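Local coordinates for uncharacterized protein (Bacteroides uniformis, PDB 4K61) that is of unknown function but belongs to the putative beta-lactamase-inhibitor-like, PepSY-like family and folds round one long antiparallel sheet, at residues 52-57 and 89-94; 17-22 and 33-38; 57-62 and 84-89. All blocks are in the same frame, centred on the assembly; numbering follows the deposited sequence.

In the fold
All three contacts reach the same eight-stranded antiparallel sheet, whose strands follow one another across it in chain order. Contact 2 comes first along the chain and closes before the others open; it lays the loop between helix 6-15 and strand 23-27 against strand 30-37, near one edge of the sheet. Contacts 1 and 3 both join strands 52-58 and 82-90 in the middle of the sheet, with contact 3 nested inside the loop that contact 1 closes. They share Thr57, Val89 and a water, and their centres lie about 14 Å apart. Contact 2 is centred about 16 Å from contact 1 and about 17 Å from contact 3, touching neither. Contacts 1 and 3 thus join the sheet's halves.

Contact 1: residues 52-57 and 89-94; sequences WVMQQT and VQFPKW
Pro92 lies over one face of the Trp52 indole, the two side chains running past each other in opposite directions. Its CD sits 3.8 Å from the centroid of the six-membered ring of Trp52, only 14° off the ring normal, a CH-pi contact. Trp52 CG stands between its own backbone N and carbonyl carbon (chi1 82°), which turns the indole along the strand so that CH2 also reaches the Phe91-Pro92 peptide, 3.4 Å from Pro92 N.

Beyond this pair the strands are in antiparallel register. Gln55 and Gln90 form a hydrogen-bonded pair, with Gln55 N to Gln90 O and Gln90 N to Gln55 O both 2.8 Å. Their side chains run side by side in the same direction, the amide planes 59° apart. Gln55 NE2 donates to Gln90 OE1 at 3.1 Å in a bent bond, approaching from above the acceptor's carbonyl plane. A water bridges Gln90 OE1 to Thr57 OG1, so OE1 accepts twice, while Gln55 OE1 is hydrogen-bonded to Tyr16 OH.

Met54, Gln56 and Val89 occupy the other face of the sheet. The selenium of Met54, a selenomethionine, is 3.8 Å from Val89 CG1 and equally far from Phe91 CE1; it meets the Phe91 ring obliquely as a Met-aromatic contact. Val53 O lies at the edge of that ring, in its plane, and Trp94 CE3 covers the centre of one face.

Strand 40-46 flanks 52-58 on its other side through Trp45 and Lys43. Phe139 of helix 136-139 packs on Met54, Gln56, Val89 and Phe91, whereas Met15 of helix 6-15 touches Trp52 and Gln55.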
loop_
_atom_site.group_PDB
_atom_site.type_symbol
_atom_site.label_atom_id
_atom_site.label_comp_id
_atom_site.label_asym_id
_atom_site.label_seq_id
_atom_site.Cartn_x
_atom_site.Cartn_y
_atom_site.Cartn_z
ATOM N N TRP A 52 -9.196 11.569 -3.512
ATOM C CA TRP A 52 -8.375 10.441 -3.140
ATOM C C TRP A 52 -8.068 9.581 -4.364
ATOM O O TRP A 52 -8.940 9.313 -5.202
ATOM C CB TRP A 52 -9.013 9.616 -2.019
ATOM C CG TRP A 52 -10.059 8.617 -2.451
ATOM C CD1 TRP A 52 -11.364 8.852 -2.658
ATOM C CD2 TRP A 52 -9.873 7.202 -2.612
ATOM N NE1 TRP A 52 -12.011 7.686 -3.006
ATOM C CE2 TRP A 52 -11.119 6.655 -2.974
ATOM C CE3 TRP A 52 -8.765 6.358 -2.521
ATOM C CZ2 TRP A 52 -11.298 5.302 -3.247
ATOM C CZ3 TRP A 52 -8.943 4.991 -2.782
ATOM C CH2 TRP A 52 -10.199 4.489 -3.156
ATOM N N VAL A 53 -6.811 9.163 -4.467
ATOM C CA VAL A 53 -6.371 8.389 -5.653
ATOM C C VAL A 53 -5.830 6.996 -5.333
ATOM O O VAL A 53 -5.741 6.157 -6.215
ATOM C CB VAL A 53 -5.369 9.195 -6.486
ATOM C CG1 VAL A 53 -6.031 10.457 -6.996
ATOM C CG2 VAL A 53 -4.136 9.544 -5.669
HETATM N N MSE A 54 -5.473 6.771 -4.071
HETATM C CA MSE A 54 -5.024 5.451 -3.609
HETATM C C MSE A 54 -5.256 5.388 -2.123
HETATM O O MSE A 54 -5.141 6.407 -1.409
HETATM C CB MSE A 54 -3.533 5.250 -3.940
HETATM C CG MSE A 54 -3.026 3.893 -3.415
HETATM SE SE MSE A 54 -1.351 3.437 -4.362
HETATM C CE MSE A 54 -0.208 4.905 -3.649
ATOM N N GLN A 55 -5.522 4.180 -1.632
ATOM C CA GLN A 55 -5.500 3.890 -0.218
ATOM C C GLN A 55 -4.755 2.582 0.001
ATOM O O GLN A 55 -4.867 1.668 -0.797
ATOM C CB GLN A 55 -6.909 3.735 0.320
ATOM C CG GLN A 55 -6.978 3.254 1.775
ATOM C CD GLN A 55 -8.410 3.248 2.262
ATOM O OE1 GLN A 55 -8.939 4.275 2.682
ATOM N NE2 GLN A 55 -9.052 2.099 2.177
ATOM N N GLN A 56 -3.983 2.536 1.065
ATOM C CA GLN A 56 -3.280 1.340 1.444
ATOM C C GLN A 56 -3.603 0.982 2.866
ATOM O O GLN A 56 -3.563 1.813 3.774
ATOM C CB GLN A 56 -1.782 1.514 1.266
ATOM C CG GLN A 56 -1.371 1.638 -0.196
ATOM C CD GLN A 56 0.112 1.842 -0.377
ATOM O OE1 GLN A 56 0.905 1.791 0.563
ATOM N NE2 GLN A 56 0.504 2.092 -1.615
ATOM N N THR A 57 -3.889 -0.300 3.069
ATOM C CA THR A 57 -4.033 -0.836 4.422
ATOM C C THR A 57 -2.901 -1.824 4.677
ATOM O O THR A 57 -2.648 -2.746 3.891
ATOM C CB THR A 57 -5.380 -1.560 4.542
ATOM O OG1 THR A 57 -6.428 -0.638 4.230
ATOM C CG2 THR A 57 -5.601 -2.120 5.917
ATOM N N VAL A 89 -4.022 -2.638 -1.448
ATOM C CA VAL A 89 -3.994 -1.396 -2.196
ATOM C C VAL A 89 -5.317 -1.240 -2.944
ATOM O O VAL A 89 -5.699 -2.081 -3.795
ATOM C CB VAL A 89 -2.842 -1.395 -3.213
ATOM C CG1 VAL A 89 -2.755 -0.043 -3.898
ATOM C CG2 VAL A 89 -1.525 -1.760 -2.566
ATOM N N GLN A 90 -5.987 -0.126 -2.680
ATOM C CA GLN A 90 -7.275 0.173 -3.295
ATOM C C GLN A 90 -7.246 1.529 -4.003
ATOM O O GLN A 90 -6.423 2.431 -3.689
ATOM C CB GLN A 90 -8.361 0.181 -2.219
ATOM C CG GLN A 90 -8.559 -1.148 -1.489
ATOM C CD GLN A 90 -9.568 -1.014 -0.353
ATOM O OE1 GLN A 90 -9.224 -0.616 0.754
ATOM N NE2 GLN A 90 -10.814 -1.289 -0.647
ATOM N N PHE A 91 -8.133 1.635 -4.971
ATOM C CA PHE A 91 -8.209 2.776 -5.901
ATOM C C PHE A 91 -9.662 3.101 -6.171
ATOM O O PHE A 91 -10.525 2.221 -6.105
ATOM C CB PHE A 91 -7.582 2.433 -7.247
ATOM C CG PHE A 91 -6.199 1.900 -7.184
ATOM C CD1 PHE A 91 -5.118 2.743 -7.028
ATOM C CD2 PHE A 91 -5.972 0.536 -7.323
ATOM C CE1 PHE A 91 -3.837 2.248 -6.999
ATOM C CE2 PHE A 91 -4.701 0.036 -7.298
ATOM C CZ PHE A 91 -3.624 0.876 -7.128
ATOM N N PRO A 92 -9.946 4.368 -6.553
ATOM C CA PRO A 92 -11.329 4.716 -6.771
ATOM C C PRO A 92 -11.909 4.055 -8.009
ATOM O O PRO A 92 -13.087 3.735 -8.013
ATOM C CB PRO A 92 -11.305 6.246 -6.899
ATOM C CG PRO A 92 -9.893 6.598 -7.193
ATOM C CD PRO A 92 -9.062 5.544 -6.532
ATOM N N LYS A 93 -11.087 3.813 -9.032
ATOM C CA LYS A 93 -11.603 3.296 -10.306
ATOM C C LYS A 93 -10.892 2.072 -10.878
ATOM O O LYS A 93 -11.220 1.639 -11.967
ATOM C CB LYS A 93 -11.572 4.410 -11.356
ATOM C CG LYS A 93 -12.383 5.633 -10.957
ATOM C CD LYS A 93 -12.352 6.715 -12.024
ATOM C CE LYS A 93 -13.003 7.991 -11.520
ATOM N NZ LYS A 93 -13.146 8.981 -12.631
ATOM N N TRP A 94 -9.913 1.531 -10.171
ATOM C CA TRP A 94 -9.187 0.350 -10.651
ATOM C C TRP A 94 -9.332 -0.789 -9.678
ATOM O O TRP A 94 -9.696 -0.573 -8.520
ATOM C CB TRP A 94 -7.717 0.652 -10.782
ATOM C CG TRP A 94 -7.396 1.907 -11.526
ATOM C CD1 TRP A 94 -8.151 2.538 -12.494
ATOM C CD2 TRP A 94 -6.193 2.657 -11.416
ATOM N NE1 TRP A 94 -7.491 3.646 -12.944
ATOM C CE2 TRP A 94 -6.292 3.748 -12.301
ATOM C CE3 TRP A 94 -5.063 2.539 -10.632
ATOM C CZ2 TRP A 94 -5.276 4.689 -12.441
ATOM C CZ3 TRP A 94 -4.060 3.469 -10.761
ATOM C CH2 TRP A 94 -4.169 4.537 -11.657
HETATM O O HOH W 1 -6.708 -0.359 1.558
#

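Contact 2: residues 17-22 and 33-38; sequences PTADGV and ADFLMN
Ala19 CB reaches two side chains of strand 30-37, and the contact is mainly apolar. Ala19 CB is 3.8 Å from Phe35 CD2 and makes an off-centre CH-pi contact with the ring, 30° from its normal. Ala19 CB is also 3.9 Å from Met37 CE: this selenomethionine chain bends at chi2 and again at chi3 (51° and 64°), bringing the terminal methyl to the alanine. Val22 uses both branches. Val22 CG1 touches Ala33 CB at 3.9 Å, while CG2 lies alongside Phe35 CB, the two side chains pointing the same way.

The segment 17-22 belongs to the loop that leads from helix 6-15 into strand 23-27, an outermost strand of the antiparallel sheet, so these contacts lay that loop against strand 30-37. Leu12 of the helix packs on Val22, Ala33 and Phe35, and the Phe35 ring also meets that of Tyr16.

Polar links between the segments are sparse. No direct hydrogen bond crosses, but a water accepts from Asp20 N and donates to Leu36 O. Val22 CA makes a CA-H...O contact with Asp34 O at 3.5 Å. Within the loop, Asp20 OD1 receives a weak hydrogen bond from Gly21 N, and on the strand Asp34 OD1 forms a salt bridge with Lys43.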
loop_
_atom_site.group_PDB
_atom_site.type_symbol
_atom_site.label_atom_id
_atom_site.label_comp_id
_atom_site.label_asym_id
_atom_site.label_seq_id
_atom_site.Cartn_x
_atom_site.Cartn_y
_atom_site.Cartn_z
ATOM N N PRO A 17 -14.657 9.952 9.347
ATOM C CA PRO A 17 -14.959 10.920 10.408
ATOM C C PRO A 17 -14.274 10.665 11.725
ATOM O O PRO A 17 -14.140 11.584 12.509
ATOM C CB PRO A 17 -16.491 10.810 10.597
ATOM C CG PRO A 17 -16.883 9.577 9.870
ATOM C CD PRO A 17 -15.852 9.307 8.816
ATOM N N THR A 18 -13.851 9.432 11.984
ATOM C CA THR A 18 -13.171 9.149 13.225
ATOM C C THR A 18 -11.654 9.032 13.091
ATOM O O THR A 18 -10.997 8.670 14.065
ATOM C CB THR A 18 -13.708 7.875 13.875
ATOM O OG1 THR A 18 -13.344 6.735 13.098
ATOM C CG2 THR A 18 -15.251 7.950 14.000
ATOM N N ALA A 19 -11.095 9.318 11.919
ATOM C CA ALA A 19 -9.636 9.336 11.795
ATOM C C ALA A 19 -9.095 10.454 12.660
ATOM O O ALA A 19 -9.644 11.561 12.691
ATOM C CB ALA A 19 -9.211 9.536 10.374
ATOM N N ASP A 20 -8.023 10.156 13.391
ATOM C CA ASP A 20 -7.417 11.113 14.294
ATOM C C ASP A 20 -5.927 10.741 14.423
ATOM O O ASP A 20 -5.496 9.684 13.912
ATOM C CB ASP A 20 -8.126 11.048 15.630
ATOM C CG ASP A 20 -7.839 12.230 16.528
ATOM O OD1 ASP A 20 -7.236 13.225 16.078
ATOM O OD2 ASP A 20 -8.237 12.143 17.715
ATOM N N GLY A 21 -5.126 11.615 15.029
ATOM C CA GLY A 21 -3.706 11.354 15.116
ATOM C C GLY A 21 -3.047 11.275 13.758
ATOM O O GLY A 21 -2.070 10.545 13.550
ATOM N N VAL A 22 -3.615 11.999 12.796
ATOM C CA VAL A 22 -3.157 11.903 11.439
ATOM C C VAL A 22 -1.767 12.482 11.293
ATOM O O VAL A 22 -1.480 13.573 11.783
ATOM C CB VAL A 22 -4.145 12.604 10.462
ATOM C CG1 VAL A 22 -3.651 12.505 9.037
ATOM C CG2 VAL A 22 -5.534 11.991 10.562
ATOM N N ALA A 33 -1.989 11.020 3.954
ATOM C CA ALA A 33 -2.443 10.902 5.324
ATOM C C ALA A 33 -2.145 9.531 5.841
ATOM O O ALA A 33 -2.466 8.538 5.195
ATOM C CB ALA A 33 -3.937 11.166 5.431
ATOM N N ASP A 34 -1.502 9.481 7.006
ATOM C CA ASP A 34 -1.204 8.239 7.675
ATOM C C ASP A 34 -1.894 8.263 9.023
ATOM O O ASP A 34 -1.726 9.180 9.831
ATOM C CB ASP A 34 0.296 8.034 7.880
ATOM C CG ASP A 34 0.577 6.735 8.541
ATOM O OD1 ASP A 34 0.291 5.686 7.907
ATOM O OD2 ASP A 34 1.016 6.736 9.694
ATOM N N PHE A 35 -2.653 7.215 9.264
ATOM C CA PHE A 35 -3.493 7.156 10.442
ATOM C C PHE A 35 -3.910 5.734 10.698
ATOM O O PHE A 35 -3.833 4.867 9.832
ATOM C CB PHE A 35 -4.741 8.055 10.292
ATOM C CG PHE A 35 -5.577 7.746 9.081
ATOM C CD1 PHE A 35 -5.226 8.241 7.859
ATOM C CD2 PHE A 35 -6.680 6.934 9.161
ATOM C CE1 PHE A 35 -5.988 7.951 6.735
ATOM C CE2 PHE A 35 -7.464 6.646 8.049
ATOM C CZ PHE A 35 -7.111 7.152 6.829
ATOM N N LEU A 36 -4.361 5.505 11.913
ATOM C CA LEU A 36 -4.880 4.219 12.294
ATOM C C LEU A 36 -6.369 4.077 12.031
ATOM O O LEU A 36 -7.137 4.978 12.340
ATOM C CB LEU A 36 -4.602 4.072 13.792
ATOM C CG LEU A 36 -3.844 2.858 14.250
ATOM C CD1 LEU A 36 -2.643 2.627 13.340
ATOM C CD2 LEU A 36 -3.452 3.096 15.696
HETATM N N MSE A 37 -6.785 2.942 11.472
HETATM C CA MSE A 37 -8.197 2.605 11.299
HETATM C C MSE A 37 -8.407 1.211 11.828
HETATM O O MSE A 37 -7.928 0.217 11.257
HETATM C CB MSE A 37 -8.514 2.861 9.814
HETATM C CG MSE A 37 -9.965 2.912 9.458
HETATM SE SE MSE A 37 -10.984 4.128 10.621
HETATM C CE MSE A 37 -10.148 5.745 10.142
ATOM N N ASN A 38 -9.142 1.082 12.930
ATOM C CA ASN A 38 -9.375 -0.212 13.550
ATOM C C ASN A 38 -8.112 -0.995 13.804
ATOM O O ASN A 38 -8.080 -2.206 13.652
ATOM C CB ASN A 38 -10.321 -1.069 12.694
ATOM C CG ASN A 38 -11.738 -1.056 13.203
ATOM O OD1 ASN A 38 -12.079 -0.308 14.114
ATOM N ND2 ASN A 38 -12.559 -1.919 12.640
HETATM O O HOH W 2 -7.233 7.256 13.481
#

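Contact 3: residues 57-62 and 84-89; sequences TDWETM and QNVTWV
Trp59 and Trp88 lie side by side with their indoles pointing the same way and their planes only 13° apart. The rings are slid so far that they barely overlap: the centroids of the Trp59 six-membered ring and the Trp88 five-membered ring are 4.6 Å apart. What covers one face of Trp59 is chiefly Trp88 CB, 3.5 Å from the six-membered centroid and nearly on its normal, a CH-pi contact. In return, Trp59 CH2 sits over the rim of one Trp88 face, 3.4 Å from Trp88 CE3. Val86 CG1 fills a place at the Trp59 edge, in the ring plane. Trp88 CG is anti to its backbone N (chi1 -179°), which carries the indole outward from CB alongside Trp59.

The other Val86 branch, CG2, lies 3.7 Å from the selenium of Met62, a selenomethionine whose side chain crosses the valine at about a right angle. Val65 packs on Val86 as well, and Val98 of strand 97-103 touches both tryptophans.

Thr57 and Trp88 form an antiparallel hydrogen-bonded pair, linked by N-H...O bonds in both directions, and Asp58 with Thr87 makes the following non-hydrogen-bonded pair. The chain then leaves the strand. Val86 O takes Glu60 N at 3.2 Å, in its carbonyl plane and on a lone pair, besides a weak bond from Trp59 N at 2.9 Å. Further along strand 82-90, Gln84 and Asn85 both face Glu101 in a classic beta bulge.

Direct and water-mediated bonds meet at one acceptor: Trp88 O accepts from Thr57 N and from the bridging water. The Glu60 N bond, with a weaker one from Trp59 N, ties the chain after Asp58 to Val86 O, while apolar contact with Trp88 and Val86 holds the Trp59 indole against the strand.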
loop_
_atom_site.group_PDB
_atom_site.type_symbol
_atom_site.label_atom_id
_atom_site.label_comp_id
_atom_site.label_asym_id
_atom_site.label_seq_id
_atom_site.Cartn_x
_atom_site.Cartn_y
_atom_site.Cartn_z
ATOM N N THR A 57 -3.889 -0.300 3.069
ATOM C CA THR A 57 -4.033 -0.836 4.422
ATOM C C THR A 57 -2.901 -1.824 4.677
ATOM O O THR A 57 -2.648 -2.746 3.891
ATOM C CB THR A 57 -5.380 -1.560 4.542
ATOM O OG1 THR A 57 -6.428 -0.638 4.230
ATOM C CG2 THR A 57 -5.601 -2.120 5.917
ATOM N N ASP A 58 -2.178 -1.579 5.758
ATOM C CA ASP A 58 -1.021 -2.379 6.113
ATOM C C ASP A 58 -1.512 -3.572 6.872
ATOM O O ASP A 58 -1.764 -3.523 8.059
ATOM C CB ASP A 58 -0.042 -1.561 6.945
ATOM C CG ASP A 58 1.252 -2.300 7.222
ATOM O OD1 ASP A 58 1.368 -3.478 6.851
ATOM O OD2 ASP A 58 2.165 -1.692 7.823
ATOM N N TRP A 59 -1.652 -4.664 6.146
ATOM C CA TRP A 59 -2.134 -5.897 6.710
ATOM C C TRP A 59 -1.090 -6.596 7.563
ATOM O O TRP A 59 -1.432 -7.356 8.451
ATOM C CB TRP A 59 -2.586 -6.825 5.587
ATOM C CG TRP A 59 -4.017 -6.657 5.135
ATOM C CD1 TRP A 59 -5.071 -6.122 5.844
ATOM C CD2 TRP A 59 -4.577 -7.150 3.930
ATOM N NE1 TRP A 59 -6.228 -6.190 5.100
ATOM C CE2 TRP A 59 -5.960 -6.842 3.939
ATOM C CE3 TRP A 59 -4.053 -7.853 2.846
ATOM C CZ2 TRP A 59 -6.813 -7.184 2.884
ATOM C CZ3 TRP A 59 -4.867 -8.153 1.802
ATOM C CH2 TRP A 59 -6.253 -7.840 1.826
ATOM N N GLU A 60 0.179 -6.328 7.282
ATOM C CA GLU A 60 1.331 -6.825 8.019
ATOM C C GLU A 60 1.665 -8.302 7.775
ATOM O O GLU A 60 2.837 -8.626 7.522
ATOM C CB GLU A 60 1.241 -6.503 9.510
ATOM C CG GLU A 60 1.682 -5.088 9.798
ATOM C CD GLU A 60 1.354 -4.647 11.201
ATOM O OE1 GLU A 60 1.593 -5.435 12.145
ATOM O OE2 GLU A 60 0.871 -3.506 11.350
ATOM N N THR A 61 0.658 -9.178 7.786
ATOM C CA THR A 61 0.924 -10.597 7.525
ATOM C C THR A 61 0.015 -11.179 6.464
ATOM O O THR A 61 -1.038 -10.586 6.103
ATOM C CB THR A 61 0.786 -11.462 8.793
ATOM O OG1 THR A 61 -0.590 -11.591 9.133
ATOM C CG2 THR A 61 1.550 -10.864 9.962
HETATM N N MSE A 62 0.404 -12.372 6.013
HETATM C CA MSE A 62 -0.351 -13.092 4.991
HETATM C C MSE A 62 -1.674 -13.569 5.538
HETATM O O MSE A 62 -2.529 -13.990 4.768
HETATM C CB MSE A 62 0.454 -14.270 4.430
HETATM C CG MSE A 62 1.762 -13.830 3.765
HETATM SE SE MSE A 62 1.377 -12.854 2.099
HETATM C CE MSE A 62 0.835 -14.410 1.003
ATOM N N GLN A 84 8.004 -9.570 4.383
ATOM C CA GLN A 84 8.332 -8.403 5.184
ATOM C C GLN A 84 7.274 -7.331 5.189
ATOM O O GLN A 84 7.261 -6.483 6.077
ATOM C CB GLN A 84 9.650 -7.786 4.720
ATOM C CG GLN A 84 10.827 -8.675 5.018
ATOM C CD GLN A 84 12.128 -8.156 4.431
ATOM O OE1 GLN A 84 12.136 -7.275 3.574
ATOM N NE2 GLN A 84 13.232 -8.738 4.864
ATOM N N ASN A 85 6.373 -7.350 4.210
ATOM C CA ASN A 85 5.251 -6.422 4.188
ATOM C C ASN A 85 4.134 -6.993 3.346
ATOM O O ASN A 85 4.384 -7.699 2.362
ATOM C CB ASN A 85 5.664 -5.041 3.701
ATOM C CG ASN A 85 4.521 -3.999 3.783
ATOM O OD1 ASN A 85 4.360 -3.279 4.769
ATOM N ND2 ASN A 85 3.719 -3.927 2.723
ATOM N N VAL A 86 2.902 -6.747 3.794
ATOM C CA VAL A 86 1.699 -7.126 3.046
ATOM C C VAL A 86 0.735 -5.933 3.104
ATOM O O VAL A 86 0.399 -5.467 4.191
ATOM C CB VAL A 86 1.008 -8.372 3.625
ATOM C CG1 VAL A 86 -0.206 -8.732 2.801
ATOM C CG2 VAL A 86 1.998 -9.529 3.645
ATOM N N THR A 87 0.356 -5.442 1.928
ATOM C CA THR A 87 -0.435 -4.230 1.806
ATOM C C THR A 87 -1.611 -4.488 0.872
ATOM O O THR A 87 -1.454 -5.047 -0.224
ATOM C CB THR A 87 0.434 -3.077 1.280
ATOM O OG1 THR A 87 1.536 -2.899 2.162
ATOM C CG2 THR A 87 -0.327 -1.774 1.203
ATOM N N TRP A 88 -2.799 -4.091 1.326
ATOM C CA TRP A 88 -3.986 -4.040 0.496
ATOM C C TRP A 88 -4.141 -2.677 -0.131
ATOM O O TRP A 88 -4.300 -1.675 0.560
ATOM C CB TRP A 88 -5.207 -4.372 1.369
ATOM C CG TRP A 88 -6.546 -4.412 0.743
ATOM C CD1 TRP A 88 -7.666 -3.738 1.158
ATOM C CD2 TRP A 88 -6.958 -5.233 -0.347
ATOM N NE1 TRP A 88 -8.745 -4.072 0.388
ATOM C CE2 TRP A 88 -8.347 -4.984 -0.554
ATOM C CE3 TRP A 88 -6.295 -6.156 -1.172
ATOM C CZ2 TRP A 88 -9.074 -5.624 -1.536
ATOM C CZ3 TRP A 88 -7.041 -6.784 -2.184
ATOM C CH2 TRP A 88 -8.417 -6.524 -2.332
ATOM N N VAL A 89 -4.022 -2.638 -1.448
ATOM C CA VAL A 89 -3.994 -1.396 -2.196
ATOM C C VAL A 89 -5.317 -1.240 -2.944
ATOM O O VAL A 89 -5.699 -2.081 -3.795
ATOM C CB VAL A 89 -2.842 -1.395 -3.213
ATOM C CG1 VAL A 89 -2.755 -0.043 -3.898
ATOM C CG2 VAL A 89 -1.525 -1.760 -2.566
HETATM O O HOH W 1 -6.708 -0.359 1.558
#